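PDB 4XUU: phosphatidylinositide phosphatase SAC2 from Homo sapiens, which removes the 4-phosphate from phosphatidylinositol 4-phosphate, probably in endocytic recycling, and is represented here by its homodimerising hSac2 domain, of the pleckstrin-homology type. Local coordinates for residues E79-I84 with E137-T142. Residues are numbered along the deposited sequence; the frame is centred on the assembly and turned at random.
Sequences ENLEKI and EMLQIT
Leu139, on helix 129-145, is met by both Leu81 and Ile84 of strand 81-88, in the interior of a pleckstrin-homology-like hSac2 domain where the C-terminal helix lies against the strongly bent sheet. The branches divide the work: Leu139 CD1 approaches Ile84 CD1 to 3.8 Å, whereas Leu139 CD2 faces Leu81 CD2 at a looser 4.3 Å. Ile84 and Leu139 run across one another at about a right angle, and Ile84 CD1 also lies 4.1 Å from Leu139 CB. Two torsions explain this meeting. Ile84 holds CG1 anti to its carbonyl carbon (chi1 -59°) and extends CD1 from it, so the long branch makes the contact; Leu139 likewise sets CG anti to the carbonyl carbon (chi1 -72°), with its fork directed at the strand.

With the Leu81 and Leu139 CA atoms 9.2 Å apart, the side chains bridge the gap, and the contact across it is wholly apolar. The three residues are buried, and Met101 of strand 99-107 touches both Ile84 and Leu139, while Leu53 of strand 48-54 packs on Leu139, extending the core across the sheet. Leu81 O accepts a hydrogen bond from Lys143 NZ, four residues beyond Leu139 in the same helix. Within the helix, the buried Thr142 hydroxyl returns to the backbone: Met138 O takes the Thr142 N hydrogen bond of the helix as well as one from Thr142 OG1 at 2.7 Å, the hydroxyl being tilted 25° from the carbonyl plane.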
ATOM      1  N   GLU A  79       1.514 -21.036 -13.545  1.00 52.87           N
ATOM      2  CA  GLU A  79       0.602 -22.000 -12.926  1.00 56.71           C
ATOM      3  C   GLU A  79       1.167 -22.581 -11.634  1.00 56.00           C
ATOM      4  O   GLU A  79       0.416 -22.882 -10.704  1.00 57.91           O
ATOM      5  CB  GLU A  79       0.275 -23.154 -13.875  1.00 61.01           C
ATOM      6  CG  GLU A  79      -0.904 -22.909 -14.795  1.00 65.53           C
ATOM      7  CD  GLU A  79      -0.478 -22.546 -16.207  1.00 67.06           C
ATOM      8  OE1 GLU A  79       0.506 -21.788 -16.366  1.00 64.38           O
ATOM      9  OE2 GLU A  79      -1.131 -23.023 -17.160  1.00 71.16           O
ATOM     10  N   ASN A  80       2.490 -22.735 -11.592  1.00 53.79           N
ATOM     11  CA  ASN A  80       3.171 -23.383 -10.475  1.00 53.75           C
ATOM     12  C   ASN A  80       3.564 -22.448  -9.335  1.00 50.77           C
ATOM     13  O   ASN A  80       3.992 -22.913  -8.276  1.00 51.29           O
ATOM     14  CB  ASN A  80       4.398 -24.155 -10.970  1.00 54.13           C
ATOM     15  CG  ASN A  80       4.030 -25.354 -11.827  1.00 58.19           C
ATOM     16  OD1 ASN A  80       4.731 -25.673 -12.783  1.00 58.99           O
ATOM     17  ND2 ASN A  80       2.931 -26.021 -11.488  1.00 61.88           N
ATOM     18  N   LEU A  81       3.426 -21.141  -9.556  1.00 48.09           N
ATOM     19  CA  LEU A  81       3.655 -20.151  -8.507  1.00 45.68           C
ATOM     20  C   LEU A  81       2.466 -20.136  -7.548  1.00 47.38           C
ATOM     21  O   LEU A  81       1.405 -19.614  -7.880  1.00 48.09           O
ATOM     22  CB  LEU A  81       3.889 -18.760  -9.112  1.00 43.09           C
ATOM     23  CG  LEU A  81       4.259 -17.608  -8.161  1.00 41.07           C
ATOM     24  CD1 LEU A  81       5.484 -17.940  -7.317  1.00 40.53           C
ATOM     25  CD2 LEU A  81       4.478 -16.330  -8.935  1.00 38.92           C
ATOM     26  N   GLU A  82       2.657 -20.708  -6.360  1.00 48.49           N
ATOM     27  CA  GLU A  82       1.566 -20.946  -5.407  1.00 51.11           C
ATOM     28  C   GLU A  82       1.111 -19.689  -4.672  1.00 49.48           C
ATOM     29  O   GLU A  82      -0.081 -19.386  -4.631  1.00 51.10           O
ATOM     30  CB  GLU A  82       1.959 -22.008  -4.374  1.00 53.64           C
ATOM     31  CG  GLU A  82       2.418 -23.344  -4.946  1.00 56.89           C
ATOM     32  CD  GLU A  82       2.840 -24.331  -3.860  1.00 61.54           C
ATOM     33  OE1 GLU A  82       3.247 -23.880  -2.761  1.00 61.63           O
ATOM     34  OE2 GLU A  82       2.763 -25.558  -4.102  1.00 65.58           O
ATOM     35  N   LYS A  83       2.067 -18.976  -4.079  1.00 46.74           N
ATOM     36  CA  LYS A  83       1.780 -17.824  -3.230  1.00 45.48           C
ATOM     37  C   LYS A  83       3.022 -16.962  -3.047  1.00 42.78           C
ATOM     38  O   LYS A  83       4.138 -17.403  -3.324  1.00 41.91           O
ATOM     39  CB  LYS A  83       1.243 -18.275  -1.865  1.00 48.16           C
ATOM     40  CG  LYS A  83       2.173 -19.196  -1.093  1.00 49.25           C
ATOM     41  CD  LYS A  83       1.598 -19.586   0.252  1.00 51.99           C
ATOM     42  CE  LYS A  83       2.607 -20.405   1.039  1.00 54.05           C
ATOM     43  NZ  LYS A  83       2.149 -20.686   2.425  1.00 57.76           N
ATOM     44  N   ILE A  84       2.814 -15.730  -2.587  1.00 41.68           N
ATOM     45  CA  ILE A  84       3.910 -14.834  -2.241  1.00 39.97           C
ATOM     46  C   ILE A  84       3.781 -14.380  -0.788  1.00 41.44           C
ATOM     47  O   ILE A  84       2.704 -13.979  -0.347  1.00 42.36           O
ATOM     48  CB  ILE A  84       3.965 -13.595  -3.179  1.00 38.14           C
ATOM     49  CG1 ILE A  84       4.131 -14.027  -4.640  1.00 37.11           C
ATOM     50  CG2 ILE A  84       5.098 -12.663  -2.772  1.00 36.73           C
ATOM     51  CD1 ILE A  84       3.970 -12.911  -5.645  1.00 35.82           C
ATOM     52  N   GLU A 137       2.609  -7.569  -6.892  1.00 37.36           N
ATOM     53  CA  GLU A 137       1.388  -7.135  -7.551  1.00 39.53           C
ATOM     54  C   GLU A 137       1.381  -7.413  -9.054  1.00 39.90           C
ATOM     55  O   GLU A 137       0.361  -7.838  -9.591  1.00 41.31           O
ATOM     56  CB  GLU A 137       1.066  -5.678  -7.208  1.00 40.83           C
ATOM     57  CG  GLU A 137       0.270  -5.590  -5.913  1.00 43.21           C
ATOM     58  CD  GLU A 137       0.223  -4.209  -5.294  1.00 47.13           C
ATOM     59  OE1 GLU A 137       0.177  -4.143  -4.046  1.00 48.60           O
ATOM     60  OE2 GLU A 137       0.215  -3.194  -6.032  1.00 49.34           O
HETATM   61  N   MSE A 138       2.514  -7.219  -9.727  1.00 39.60           N
HETATM   62  CA  MSE A 138       2.575  -7.530 -11.152  1.00 40.71           C
HETATM   63  C   MSE A 138       2.531  -9.032 -11.431  1.00 39.65           C
HETATM   64  O   MSE A 138       1.924  -9.463 -12.407  1.00 40.85           O
HETATM   65  CB  MSE A 138       3.764  -6.876 -11.855  1.00 41.17           C
HETATM   66  CG  MSE A 138       3.465  -6.688 -13.345  1.00 46.50           C
HETATM   67 SE   MSE A 138       4.943  -6.095 -14.443  1.00 56.34          SE
HETATM   68  CE  MSE A 138       4.922  -4.213 -13.918  1.00 54.96           C
ATOM     69  N   LEU A 139       3.167  -9.820 -10.573  1.00 37.96           N
ATOM     70  CA  LEU A 139       3.076 -11.269 -10.665  1.00 37.84           C
ATOM     71  C   LEU A 139       1.636 -11.734 -10.453  1.00 39.48           C
ATOM     72  O   LEU A 139       1.199 -12.721 -11.051  1.00 40.51           O
ATOM     73  CB  LEU A 139       4.000 -11.937  -9.648  1.00 36.74           C
ATOM     74  CG  LEU A 139       5.514 -11.891  -9.891  1.00 35.82           C
ATOM     75  CD1 LEU A 139       6.243 -12.228  -8.610  1.00 35.40           C
ATOM     76  CD2 LEU A 139       5.941 -12.843 -10.997  1.00 35.88           C
ATOM     77  N   GLN A 140       0.901 -11.002  -9.614  1.00 40.08           N
ATOM     78  CA  GLN A 140      -0.459 -11.377  -9.256  1.00 41.98           C
ATOM     79  C   GLN A 140      -1.446 -11.157 -10.398  1.00 44.35           C
ATOM     80  O   GLN A 140      -2.157 -12.090 -10.775  1.00 46.32           O
ATOM     81  CB  GLN A 140      -0.920 -10.659  -7.988  1.00 42.27           C
ATOM     82  CG  GLN A 140      -2.266 -11.147  -7.476  1.00 44.65           C
ATOM     83  CD  GLN A 140      -2.750 -10.391  -6.258  1.00 45.88           C
ATOM     84  OE1 GLN A 140      -2.960 -10.977  -5.198  1.00 46.88           O
ATOM     85  NE2 GLN A 140      -2.929  -9.083  -6.399  1.00 46.24           N
ATOM     86  N   ILE A 141      -1.487  -9.945 -10.950  1.00 44.81           N
ATOM     87  CA  ILE A 141      -2.412  -9.648 -12.050  1.00 47.85           C
ATOM     88  C   ILE A 141      -2.086 -10.405 -13.344  1.00 48.40           C
ATOM     89  O   ILE A 141      -2.992 -10.748 -14.103  1.00 51.33           O
ATOM     90  CB  ILE A 141      -2.564  -8.127 -12.345  1.00 49.09           C
ATOM     91  CG1 ILE A 141      -1.210  -7.460 -12.598  1.00 47.56           C
ATOM     92  CG2 ILE A 141      -3.326  -7.428 -11.226  1.00 50.49           C
ATOM     93  CD1 ILE A 141      -1.319  -6.211 -13.464  1.00 51.44           C
ATOM     94  N   THR A 142      -0.800 -10.660 -13.590  1.00 46.17           N
ATOM     95  CA  THR A 142      -0.384 -11.453 -14.742  1.00 47.11           C
ATOM     96  C   THR A 142      -0.972 -12.863 -14.647  1.00 48.61           C
ATOM     97  O   THR A 142      -1.502 -13.389 -15.632  1.00 51.29           O
ATOM     98  CB  THR A 142       1.151 -11.503 -14.885  1.00 44.71           C
ATOM     99  OG1 THR A 142       1.654 -10.171 -15.024  1.00 44.59           O
ATOM    100  CG2 THR A 142       1.565 -12.307 -16.113  1.00 45.73           C
TER